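Local coordinates for protein D-alanyl transferase DltD (Enterococcus faecalis, PDB 6O93) that probably transfers D-alanine in lipoteichoic acid biosynthesis as a membrane-associated enzyme with an SGNH-hydrolase-like fold, at residues A[39-44]-A[66-71]; A[46-51]-A[102-107]; A[77-82]-A[270-275]; A[292-297]-A[331-336]. All blocks are in the same frame, centred on the assembly; numbering follows the deposited sequence.

Four contacts show how a parallel sheet can carry a polar site at the ends of its strands. Contacts 1 and 4 are strand pairs at opposite margins of the five-stranded sheet, their centres about 20 Å apart. Contact 2, which holds the sodium ion, is built on the loops that follow strands 40-44 and 98-102. Its centre is about 17 Å from contact 1 and 11 Å from contact 4, and it probably bonds to both through Phe-44 O to Ile-102 N (2.7 Å) and Leu-103 N to Val-293 O (2.9 Å). Contact 3, centred about 12 Å from contact 2, packs against it through Trp-107, and both touch the same phosphate ion, whose setting suggests a catalytic pocket.

Contact 1: residues A[39-44]-A[66-71]; sequences KYVPFF and RNYRPF
Strand 40-44 and strand 69-71 run parallel from Tyr-40 beside Arg-69 to Pro-42 beside Phe-71, joined through helix 57-63 as a beta-alpha-beta unit at one margin of the five-stranded sheet. Four backbone hydrogen bonds make the ladder: Arg-69 N to Lys-39 O, Val-41 N to Arg-69 O, Phe-71 N to Val-41 O and Phe-43 N to Phe-71 O. The same carbonyls also receive CA-H...O contacts, among them Tyr-40 CA to Arg-69 O at 3.2 Å.

The aromatic contacts divide between the two faces of the sheet. On the face of Tyr-40 and Phe-71, the two rings form an offset edge-to-face pair, with planes at 90° and centroids 5.9 Å apart; the edge of Phe-71 at CD2 is turned to the face of Tyr-40. The first torsion of Phe-71 (chi1 -161°) sets CG opposite its backbone N and brings that edge up to its neighbour. Arg-69 CB meets the Tyr-40 ring at CE1 (3.8 Å), while the arginine chain bends at chi2 and leads its guanidinium to Glu-62 in a salt bridge.

Apolar contacts mark the other face, where Val-41 CG2 touches Tyr-68 CD1 at 3.9 Å. The hydroxyl of Tyr-68 bonds to Asp-363 of helix 352-367, which covers this side; helix 10-17 lies against Tyr-40 and Phe-71. Phe-43 and Pro-70 extend side by side in the same direction, and Pro-70 CB makes a CH-pi contact 3.7 Å from the centroid of the Phe-43 ring, 15° off its normal.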
# COMPACT_ATOMS: atom_id res chain seq x y z
N LYS A 39 0.30 -18.31 4.60
CA LYS A 39 -0.99 -18.42 3.94
C LYS A 39 -1.56 -17.07 3.52
O LYS A 39 -2.42 -17.03 2.64
CB LYS A 39 -1.99 -19.13 4.86
CG LYS A 39 -1.61 -20.56 5.20
CD LYS A 39 -2.64 -21.21 6.11
CE LYS A 39 -2.34 -22.68 6.34
NZ LYS A 39 -3.33 -23.32 7.24
N TYR A 40 -1.11 -15.98 4.13
CA TYR A 40 -1.63 -14.65 3.86
C TYR A 40 -0.58 -13.83 3.12
O TYR A 40 0.53 -13.64 3.63
CB TYR A 40 -2.06 -13.96 5.15
CG TYR A 40 -3.31 -14.57 5.76
CD1 TYR A 40 -4.57 -14.23 5.29
CD2 TYR A 40 -3.22 -15.50 6.78
CE1 TYR A 40 -5.71 -14.79 5.82
CE2 TYR A 40 -4.36 -16.07 7.33
CZ TYR A 40 -5.61 -15.71 6.84
OH TYR A 40 -6.75 -16.27 7.38
N VAL A 41 -0.93 -13.36 1.93
CA VAL A 41 -0.04 -12.53 1.12
C VAL A 41 -0.33 -11.07 1.46
O VAL A 41 -1.45 -10.60 1.20
CB VAL A 41 -0.25 -12.80 -0.38
CG1 VAL A 41 0.71 -11.96 -1.21
CG2 VAL A 41 -0.08 -14.28 -0.69
N PRO A 42 0.61 -10.34 2.04
CA PRO A 42 0.34 -8.93 2.37
C PRO A 42 0.14 -8.10 1.11
O PRO A 42 0.96 -8.15 0.18
CB PRO A 42 1.58 -8.49 3.16
CG PRO A 42 2.66 -9.40 2.69
CD PRO A 42 1.99 -10.72 2.40
N PHE A 43 -0.95 -7.35 1.07
CA PHE A 43 -1.24 -6.39 0.01
C PHE A 43 -0.99 -5.00 0.59
O PHE A 43 -1.83 -4.46 1.31
CB PHE A 43 -2.69 -6.51 -0.47
CG PHE A 43 -2.91 -7.59 -1.49
CD1 PHE A 43 -2.35 -8.84 -1.34
CD2 PHE A 43 -3.73 -7.35 -2.58
CE1 PHE A 43 -2.57 -9.83 -2.28
CE2 PHE A 43 -3.96 -8.34 -3.52
CZ PHE A 43 -3.38 -9.58 -3.37
N PHE A 44 0.17 -4.43 0.27
CA PHE A 44 0.49 -3.07 0.68
C PHE A 44 -0.12 -2.09 -0.31
O PHE A 44 0.17 -2.15 -1.51
CB PHE A 44 2.00 -2.88 0.76
CG PHE A 44 2.70 -3.85 1.67
CD1 PHE A 44 2.67 -3.68 3.04
CD2 PHE A 44 3.39 -4.94 1.15
CE1 PHE A 44 3.31 -4.57 3.88
CE2 PHE A 44 4.03 -5.83 1.99
CZ PHE A 44 3.99 -5.65 3.35
N ARG A 66 -8.28 -20.91 -2.91
CA ARG A 66 -6.87 -20.92 -3.25
C ARG A 66 -6.03 -21.23 -2.00
O ARG A 66 -6.52 -21.22 -0.87
CB ARG A 66 -6.45 -19.58 -3.85
CG ARG A 66 -7.17 -19.26 -5.15
CD ARG A 66 -6.84 -17.86 -5.66
NE ARG A 66 -7.56 -17.54 -6.89
CZ ARG A 66 -7.69 -16.32 -7.39
NH1 ARG A 66 -7.15 -15.28 -6.76
NH2 ARG A 66 -8.36 -16.13 -8.51
N ASN A 67 -4.75 -21.52 -2.23
CA ASN A 67 -3.83 -21.81 -1.14
C ASN A 67 -3.27 -20.54 -0.50
O ASN A 67 -2.30 -20.62 0.26
CB ASN A 67 -2.68 -22.69 -1.63
CG ASN A 67 -1.93 -22.08 -2.80
OD1 ASN A 67 -2.12 -20.91 -3.13
ND2 ASN A 67 -1.08 -22.87 -3.43
N TYR A 68 -3.86 -19.38 -0.79
CA TYR A 68 -3.44 -18.13 -0.18
C TYR A 68 -4.64 -17.20 -0.09
O TYR A 68 -5.64 -17.38 -0.79
CB TYR A 68 -2.32 -17.45 -0.99
CG TYR A 68 -2.78 -16.93 -2.33
CD1 TYR A 68 -3.27 -15.64 -2.47
CD2 TYR A 68 -2.74 -17.74 -3.46
CE1 TYR A 68 -3.70 -15.16 -3.69
CE2 TYR A 68 -3.16 -17.27 -4.69
CZ TYR A 68 -3.64 -15.98 -4.80
OH TYR A 68 -4.07 -15.52 -6.02
N ARG A 69 -4.52 -16.20 0.78
CA ARG A 69 -5.52 -15.15 0.89
C ARG A 69 -4.78 -13.83 0.98
O ARG A 69 -3.70 -13.76 1.58
CB ARG A 69 -6.41 -15.32 2.13
CG ARG A 69 -7.27 -16.57 2.13
CD ARG A 69 -8.35 -16.51 1.07
NE ARG A 69 -9.27 -17.64 1.16
CZ ARG A 69 -8.99 -18.87 0.72
NH1 ARG A 69 -7.82 -19.13 0.15
NH2 ARG A 69 -9.89 -19.84 0.85
N PRO A 70 -5.31 -12.76 0.39
CA PRO A 70 -4.73 -11.44 0.62
C PRO A 70 -4.89 -11.02 2.07
O PRO A 70 -5.84 -11.41 2.76
CB PRO A 70 -5.53 -10.52 -0.31
CG PRO A 70 -6.13 -11.43 -1.33
CD PRO A 70 -6.39 -12.72 -0.62
N PHE A 71 -3.94 -10.22 2.54
CA PHE A 71 -4.05 -9.55 3.83
C PHE A 71 -3.89 -8.06 3.56
O PHE A 71 -2.77 -7.57 3.35
CB PHE A 71 -3.01 -10.05 4.83
CG PHE A 71 -3.36 -9.74 6.26
CD1 PHE A 71 -3.25 -8.45 6.76
CD2 PHE A 71 -3.80 -10.74 7.11
CE1 PHE A 71 -3.58 -8.17 8.07
CE2 PHE A 71 -4.13 -10.47 8.42
CZ PHE A 71 -4.02 -9.18 8.90

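Contact 2: residues A[46-51]-A[102-107]; sequences SSELSR and ILSPQW. With NA (sodium ion), chain K; PO4 (phosphate ion), chain F.
The indole of Trp-107 carries Ser-104 CB over one face, toward the rim, and meets Ser-46 at its edge. There its NE1 gives a weak, bent hydrogen bond to Ser-46 OG (3.4 Å, 135°), and a phosphate oxygen, O1, lies near the same edge. The carboxylate of Glu-48 is the second flat group, and its OE1 coordinates the sodium ion at 2.5 Å. Its OE2 accepts from Ser-46 N at 2.7 Å on the syn side, 34° out of plane. Glu-48 reaches both partners by curling back, with CG between the backbone N and the carbonyl carbon (chi1 70°) and a second bend at chi2. Its OE2 also lies against Ile-102 CG2.

Ser-46 OG and Ser-104 OG bind sodium from the two loops at 2.8 and 2.9 Å, and phosphate O4 adds another ligand. A water ties the site together from within, donating to Glu-48 OE2 and Ile-102 O and accepting from both serine hydroxyls. Beside the site, Leu-49 CD2 packs on Ile-102 CD1 (3.6 Å).

Ser-47 binds phosphate O4 through its backbone N and, at 2.6 Å, through OG, which also bonds to His-349; with Asp-346 these residues are consistent with a Ser-His-Asp triad. The phosphate probably came from the crystallisation liquor. Sodium would be expected to offset the charge gathered by Glu-48 and the bound anion, which is consistent with a pocket that can receive an anionic or strongly polar group.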
# COMPACT_ATOMS: atom_id res chain seq x y z
N SER A 46 -3.33 1.50 -0.37
CA SER A 46 -4.04 2.55 0.35
C SER A 46 -5.54 2.38 0.16
O SER A 46 -6.06 1.26 0.25
CB SER A 46 -3.53 3.93 -0.09
OG SER A 46 -3.53 4.07 -1.50
N SER A 47 -6.27 3.48 -0.10
CA SER A 47 -7.73 3.43 -0.03
C SER A 47 -8.35 2.53 -1.09
O SER A 47 -9.48 2.08 -0.92
CB SER A 47 -8.31 4.84 -0.16
OG SER A 47 -7.97 5.45 -1.39
N GLU A 48 -7.64 2.25 -2.19
CA GLU A 48 -8.20 1.40 -3.23
C GLU A 48 -8.47 -0.02 -2.74
O GLU A 48 -9.32 -0.71 -3.32
CB GLU A 48 -7.28 1.37 -4.45
CG GLU A 48 -5.96 0.62 -4.25
CD GLU A 48 -4.96 1.37 -3.39
OE1 GLU A 48 -5.15 2.59 -3.18
OE2 GLU A 48 -3.99 0.74 -2.92
N LEU A 49 -7.78 -0.46 -1.69
CA LEU A 49 -7.95 -1.82 -1.19
C LEU A 49 -9.38 -2.09 -0.72
O LEU A 49 -9.80 -3.25 -0.70
CB LEU A 49 -6.98 -2.07 -0.03
CG LEU A 49 -5.49 -2.01 -0.38
CD1 LEU A 49 -4.65 -2.18 0.87
CD2 LEU A 49 -5.12 -3.06 -1.41
N SER A 50 -10.13 -1.06 -0.34
CA SER A 50 -11.48 -1.25 0.19
C SER A 50 -12.54 -1.34 -0.90
O SER A 50 -13.71 -1.59 -0.58
CB SER A 50 -11.83 -0.10 1.14
OG SER A 50 -11.90 1.13 0.45
N ARG A 51 -12.18 -1.15 -2.17
CA ARG A 51 -13.14 -1.20 -3.27
C ARG A 51 -13.47 -2.66 -3.56
O ARG A 51 -13.01 -3.27 -4.53
CB ARG A 51 -12.58 -0.49 -4.50
CG ARG A 51 -12.97 0.97 -4.58
CD ARG A 51 -12.57 1.75 -3.34
NE ARG A 51 -12.96 3.15 -3.44
CZ ARG A 51 -12.68 4.08 -2.53
NH1 ARG A 51 -12.01 3.76 -1.43
NH2 ARG A 51 -13.08 5.33 -2.72
N ILE A 102 0.69 -2.14 -4.18
CA ILE A 102 -0.15 -1.37 -5.10
C ILE A 102 0.28 0.09 -5.00
O ILE A 102 0.03 0.76 -3.99
CB ILE A 102 -1.64 -1.55 -4.79
CG1 ILE A 102 -2.03 -3.02 -5.01
CG2 ILE A 102 -2.48 -0.64 -5.67
CD1 ILE A 102 -3.42 -3.36 -4.55
N LEU A 103 0.93 0.58 -6.05
CA LEU A 103 1.32 1.97 -6.11
C LEU A 103 0.12 2.84 -6.47
O LEU A 103 -0.81 2.41 -7.15
CB LEU A 103 2.43 2.18 -7.14
CG LEU A 103 3.83 1.75 -6.69
CD1 LEU A 103 4.68 1.31 -7.87
CD2 LEU A 103 4.51 2.89 -5.94
N SER A 104 0.14 4.08 -5.98
CA SER A 104 -0.83 5.08 -6.37
C SER A 104 -0.08 6.27 -6.94
O SER A 104 0.74 6.87 -6.23
CB SER A 104 -1.70 5.52 -5.18
OG SER A 104 -2.57 4.48 -4.77
N PRO A 105 -0.28 6.64 -8.21
CA PRO A 105 0.39 7.84 -8.72
C PRO A 105 0.13 9.07 -7.87
O PRO A 105 1.00 9.95 -7.77
CB PRO A 105 -0.21 8.00 -10.13
CG PRO A 105 -0.69 6.65 -10.49
CD PRO A 105 -1.15 6.02 -9.22
N GLN A 106 -1.04 9.14 -7.23
CA GLN A 106 -1.40 10.30 -6.43
C GLN A 106 -0.52 10.45 -5.20
O GLN A 106 -0.50 11.53 -4.59
CB GLN A 106 -2.87 10.21 -6.02
CG GLN A 106 -3.85 10.14 -7.19
CD GLN A 106 -3.97 8.75 -7.79
OE1 GLN A 106 -3.48 7.77 -7.22
NE2 GLN A 106 -4.61 8.66 -8.95
N TRP A 107 0.20 9.39 -4.81
CA TRP A 107 1.14 9.50 -3.70
C TRP A 107 2.25 10.50 -3.99
O TRP A 107 2.73 11.18 -3.07
CB TRP A 107 1.77 8.14 -3.40
CG TRP A 107 0.87 7.14 -2.76
CD1 TRP A 107 -0.44 7.30 -2.39
CD2 TRP A 107 1.21 5.79 -2.41
NE1 TRP A 107 -0.92 6.15 -1.83
CE2 TRP A 107 0.07 5.21 -1.83
CE3 TRP A 107 2.38 5.03 -2.52
CZ2 TRP A 107 0.07 3.89 -1.37
CZ3 TRP A 107 2.38 3.73 -2.06
CH2 TRP A 107 1.23 3.17 -1.49
NA NA K . -5.18 5.03 -3.57
P PO4 F . -4.79 7.56 -0.95
O1 PO4 F . -3.66 7.54 0.05
O2 PO4 F . -4.23 7.83 -2.33
O3 PO4 F . -5.78 8.64 -0.59
O4 PO4 F . -5.49 6.22 -0.95
O HOH W 1 -1.92 2.28 -3.33

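Contact 3: residues A[77-82]-A[270-275]; sequences GTQSLT and SPEYGD. With PO4 (phosphate ion), chain F.
Glu-272 reaches across to the start of helix 80-90 and presents its carboxylate to Ser-80, whose backbone N and OG both donate to OE2; as that oxygen is crowded in the model, its exact position is less sure. The glutamate leaves its helix with CG opposite the backbone N (chi1 -178°), then turns at chi2 (70°), which carries the carboxylate over to the other segment. Against it the side-chain amide of Gln-79 stands almost upright, the two planes 80° apart.

Asp-275, one turn further along the second helix, comes in obliquely to Leu-81, with OD2 3.7 Å from Leu-81 CB. A single water links the pieces: it accepts from Leu-81 N at 2.9 Å and donates to Glu-272 OE1 (2.7 Å) and Asp-275 OD2 (2.8 Å). The other carboxylate oxygen of Asp-275 bonds to Tyr-143 and forms a salt bridge with Arg-147.

Both segments enter helices here. Ser-270 OG caps Glu-272 N at 2.9 Å, while Gln-79 occupies the N-cap position ahead of Ser-80. Two residues before it, Gly-77 N donates to phosphate O1 at 3.0 Å, consistent with the oxyanion-hole glycine of SGNH hydrolases, a role inferred here from the fold.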
# COMPACT_ATOMS: atom_id res chain seq x y z
N GLY A 77 -4.28 7.54 3.02
CA GLY A 77 -3.23 8.23 3.73
C GLY A 77 -2.00 7.41 4.07
O GLY A 77 -1.06 7.96 4.66
N THR A 78 -1.97 6.12 3.72
CA THR A 78 -0.82 5.27 4.00
C THR A 78 0.03 5.17 2.73
O THR A 78 -0.33 4.46 1.79
CB THR A 78 -1.25 3.88 4.49
OG1 THR A 78 -2.08 3.26 3.50
CG2 THR A 78 -2.03 3.99 5.80
N GLN A 79 1.15 5.88 2.71
CA GLN A 79 2.05 5.90 1.57
C GLN A 79 3.34 5.13 1.91
O GLN A 79 3.37 4.35 2.88
CB GLN A 79 2.31 7.35 1.15
CG GLN A 79 1.03 8.11 0.81
CD GLN A 79 1.27 9.41 0.08
OE1 GLN A 79 2.41 9.76 -0.26
NE2 GLN A 79 0.20 10.16 -0.18
N SER A 80 4.38 5.34 1.11
CA SER A 80 5.53 4.44 1.15
C SER A 80 6.26 4.49 2.49
O SER A 80 6.72 3.46 2.99
CB SER A 80 6.50 4.77 0.01
OG SER A 80 5.94 4.42 -1.24
N LEU A 81 6.38 5.68 3.08
CA LEU A 81 7.12 5.81 4.33
C LEU A 81 6.45 5.01 5.44
O LEU A 81 7.11 4.27 6.17
CB LEU A 81 7.26 7.28 4.71
CG LEU A 81 8.22 7.59 5.86
CD1 LEU A 81 9.63 7.15 5.53
CD2 LEU A 81 8.18 9.07 6.19
N THR A 82 5.13 5.16 5.57
CA THR A 82 4.38 4.34 6.52
C THR A 82 4.58 2.86 6.24
O THR A 82 4.83 2.07 7.16
CB THR A 82 2.89 4.69 6.45
OG1 THR A 82 2.69 6.04 6.90
CG2 THR A 82 2.07 3.74 7.31
N SER A 270 8.78 14.25 -6.47
CA SER A 270 8.21 14.01 -5.15
C SER A 270 9.21 13.37 -4.19
O SER A 270 10.02 12.53 -4.60
CB SER A 270 6.98 13.11 -5.27
OG SER A 270 6.43 12.85 -4.00
N PRO A 271 9.18 13.74 -2.91
CA PRO A 271 9.91 12.94 -1.91
C PRO A 271 9.40 11.51 -1.81
O PRO A 271 10.09 10.66 -1.24
CB PRO A 271 9.66 13.70 -0.60
CG PRO A 271 9.30 15.08 -1.02
CD PRO A 271 8.58 14.94 -2.31
N GLU A 272 8.21 11.22 -2.35
CA GLU A 272 7.67 9.87 -2.28
C GLU A 272 8.56 8.88 -3.03
O GLU A 272 8.57 7.69 -2.70
CB GLU A 272 6.25 9.85 -2.84
CG GLU A 272 5.55 8.49 -2.78
CD GLU A 272 5.20 8.07 -1.36
OE1 GLU A 272 5.21 8.94 -0.46
OE2 GLU A 272 4.92 6.87 -1.15
N TYR A 273 9.29 9.34 -4.05
CA TYR A 273 10.23 8.46 -4.73
C TYR A 273 11.32 7.98 -3.77
O TYR A 273 11.75 6.83 -3.84
CB TYR A 273 10.85 9.16 -5.94
CG TYR A 273 9.86 9.42 -7.04
CD1 TYR A 273 9.44 8.38 -7.87
CD2 TYR A 273 9.35 10.69 -7.27
CE1 TYR A 273 8.53 8.60 -8.88
CE2 TYR A 273 8.43 10.92 -8.28
CZ TYR A 273 8.03 9.87 -9.08
OH TYR A 273 7.12 10.08 -10.08
N GLY A 274 11.75 8.86 -2.86
CA GLY A 274 12.68 8.44 -1.82
C GLY A 274 12.02 7.54 -0.79
O GLY A 274 12.60 6.54 -0.36
N ASP A 275 10.80 7.90 -0.36
CA ASP A 275 10.09 7.06 0.59
C ASP A 275 9.78 5.69 -0.01
O ASP A 275 9.82 4.67 0.69
CB ASP A 275 8.80 7.75 1.04
CG ASP A 275 9.05 9.04 1.77
OD1 ASP A 275 10.23 9.35 2.06
OD2 ASP A 275 8.07 9.76 2.06
P PO4 F . -4.79 7.56 -0.95
O1 PO4 F . -3.66 7.54 0.05
O2 PO4 F . -4.23 7.83 -2.33
O3 PO4 F . -5.78 8.64 -0.59
O4 PO4 F . -5.49 6.22 -0.95
O HOH W 2 5.67 8.31 2.17

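Contact 4: residues A[292-297]-A[331-336]; sequences FVIPPV and IADFST
Asp-333 meets Ile-294 through its first torsion: with CG opposite the backbone N (chi1 -179°), the carboxylate swings so that OD1 lies 3.8 Å from Ile-294 CB. The isoleucine torsion only sets CG2 alongside OD1 and Ser-335 CB. The same oxygen accepts twice from Ser-335, through OG at 2.6 Å on the syn side and through the backbone N from above the carboxylate plane. The second bond closes an Asx turn. With OD2 engaged by Lys-320 in a salt bridge, both oxygens have partners that should fix the rotation of the carboxylate.

The backbones are paired in parallel from Phe-292 beside Ile-331 to Ile-294 beside Asp-333. Ala-332 N donates to Phe-292 O at 2.7 Å, Ile-294 N to Ala-332 O, and Phe-334 N to Ile-294 O at 2.9 Å. This last bond carries the pairing past the strand, into the Asx turn.

On the face of Val-293 and Ala-332, Val-293 CG1 comes to the edge of the Phe-334 ring at CD2 (4.2 Å). Pro-296 sets CB, CG and CD each 3.2 Å from Phe-334 O. Further on, a water bridges Val-297 N and Ser-335 O.

Strands 289-294 and 331-333 are linked through helices 299-305 and 309-324, a beta-alpha-beta crossover. Strand 331-333 closes this margin of the sheet; strand 98-102 flanks strand 289-294 on its other side. Helix 352-367 covers Val-293 and Phe-334, whereas helix 309-324 lies against Phe-292 and Ile-331, with helix 272-285 also packing on Phe-292.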
# COMPACT_ATOMS: atom_id res chain seq x y z
N PHE A 292 4.42 -5.60 -8.13
CA PHE A 292 4.02 -4.20 -8.06
C PHE A 292 2.92 -3.92 -9.08
O PHE A 292 3.00 -4.37 -10.23
CB PHE A 292 5.22 -3.28 -8.32
CG PHE A 292 6.30 -3.40 -7.28
CD1 PHE A 292 7.30 -4.35 -7.39
CD2 PHE A 292 6.30 -2.56 -6.17
CE1 PHE A 292 8.28 -4.46 -6.43
CE2 PHE A 292 7.28 -2.67 -5.21
CZ PHE A 292 8.28 -3.62 -5.33
N VAL A 293 1.91 -3.17 -8.66
CA VAL A 293 0.75 -2.85 -9.48
C VAL A 293 0.68 -1.34 -9.64
O VAL A 293 0.79 -0.60 -8.65
CB VAL A 293 -0.55 -3.40 -8.88
CG1 VAL A 293 -1.74 -3.06 -9.76
CG2 VAL A 293 -0.44 -4.91 -8.67
N ILE A 294 0.49 -0.87 -10.87
CA ILE A 294 0.30 0.54 -11.16
C ILE A 294 -1.07 0.70 -11.80
O ILE A 294 -1.31 0.17 -12.89
CB ILE A 294 1.39 1.10 -12.09
CG1 ILE A 294 2.78 0.86 -11.50
CG2 ILE A 294 1.17 2.60 -12.32
CD1 ILE A 294 3.91 1.28 -12.42
N PRO A 295 -2.01 1.40 -11.17
CA PRO A 295 -3.35 1.54 -11.75
C PRO A 295 -3.41 2.70 -12.72
O PRO A 295 -2.50 3.55 -12.75
CB PRO A 295 -4.23 1.79 -10.53
CG PRO A 295 -3.34 2.58 -9.63
CD PRO A 295 -1.93 2.05 -9.85
N PRO A 296 -4.46 2.78 -13.53
CA PRO A 296 -4.66 3.97 -14.36
C PRO A 296 -5.59 4.97 -13.69
O PRO A 296 -6.04 4.76 -12.56
CB PRO A 296 -5.29 3.40 -15.63
CG PRO A 296 -6.11 2.24 -15.12
CD PRO A 296 -5.38 1.69 -13.90
N VAL A 297 -5.86 6.08 -14.38
CA VAL A 297 -6.94 6.99 -14.04
C VAL A 297 -7.96 6.93 -15.16
O VAL A 297 -7.59 6.94 -16.34
CB VAL A 297 -6.42 8.43 -13.82
CG1 VAL A 297 -7.58 9.39 -13.61
CG2 VAL A 297 -5.46 8.48 -12.64
N ILE A 331 6.04 -6.56 -12.43
CA ILE A 331 5.32 -5.30 -12.48
C ILE A 331 4.09 -5.48 -13.36
O ILE A 331 4.20 -5.81 -14.54
CB ILE A 331 6.20 -4.16 -13.03
CG1 ILE A 331 7.49 -4.04 -12.23
CG2 ILE A 331 5.43 -2.84 -13.00
CD1 ILE A 331 8.45 -3.00 -12.77
N ALA A 332 2.91 -5.26 -12.77
CA ALA A 332 1.65 -5.25 -13.51
C ALA A 332 1.28 -3.79 -13.74
O ALA A 332 0.64 -3.15 -12.90
CB ALA A 332 0.56 -6.01 -12.76
N ASP A 333 1.68 -3.25 -14.89
CA ASP A 333 1.47 -1.84 -15.21
C ASP A 333 0.17 -1.71 -15.99
O ASP A 333 0.12 -1.98 -17.19
CB ASP A 333 2.65 -1.29 -16.01
CG ASP A 333 2.49 0.18 -16.34
OD1 ASP A 333 1.54 0.81 -15.83
OD2 ASP A 333 3.32 0.71 -17.11
N PHE A 334 -0.89 -1.28 -15.31
CA PHE A 334 -2.18 -1.03 -15.95
C PHE A 334 -2.43 0.47 -16.17
O PHE A 334 -3.57 0.87 -16.39
CB PHE A 334 -3.31 -1.63 -15.12
CG PHE A 334 -3.23 -3.13 -14.98
CD1 PHE A 334 -3.43 -3.95 -16.08
CD2 PHE A 334 -2.96 -3.71 -13.75
CE1 PHE A 334 -3.36 -5.33 -15.95
CE2 PHE A 334 -2.89 -5.09 -13.62
CZ PHE A 334 -3.09 -5.89 -14.73
N SER A 335 -1.38 1.29 -16.13
CA SER A 335 -1.56 2.72 -16.34
C SER A 335 -2.01 3.05 -17.76
O SER A 335 -2.60 4.11 -17.97
CB SER A 335 -0.26 3.47 -16.02
OG SER A 335 0.78 3.10 -16.91
N THR A 336 -1.75 2.17 -18.72
CA THR A 336 -2.21 2.35 -20.09
C THR A 336 -3.65 1.90 -20.30
O THR A 336 -4.15 1.99 -21.42
CB THR A 336 -1.30 1.60 -21.06
OG1 THR A 336 -1.18 0.23 -20.64
CG2 THR A 336 0.08 2.24 -21.11
O HOH W 3 -3.56 6.24 -16.34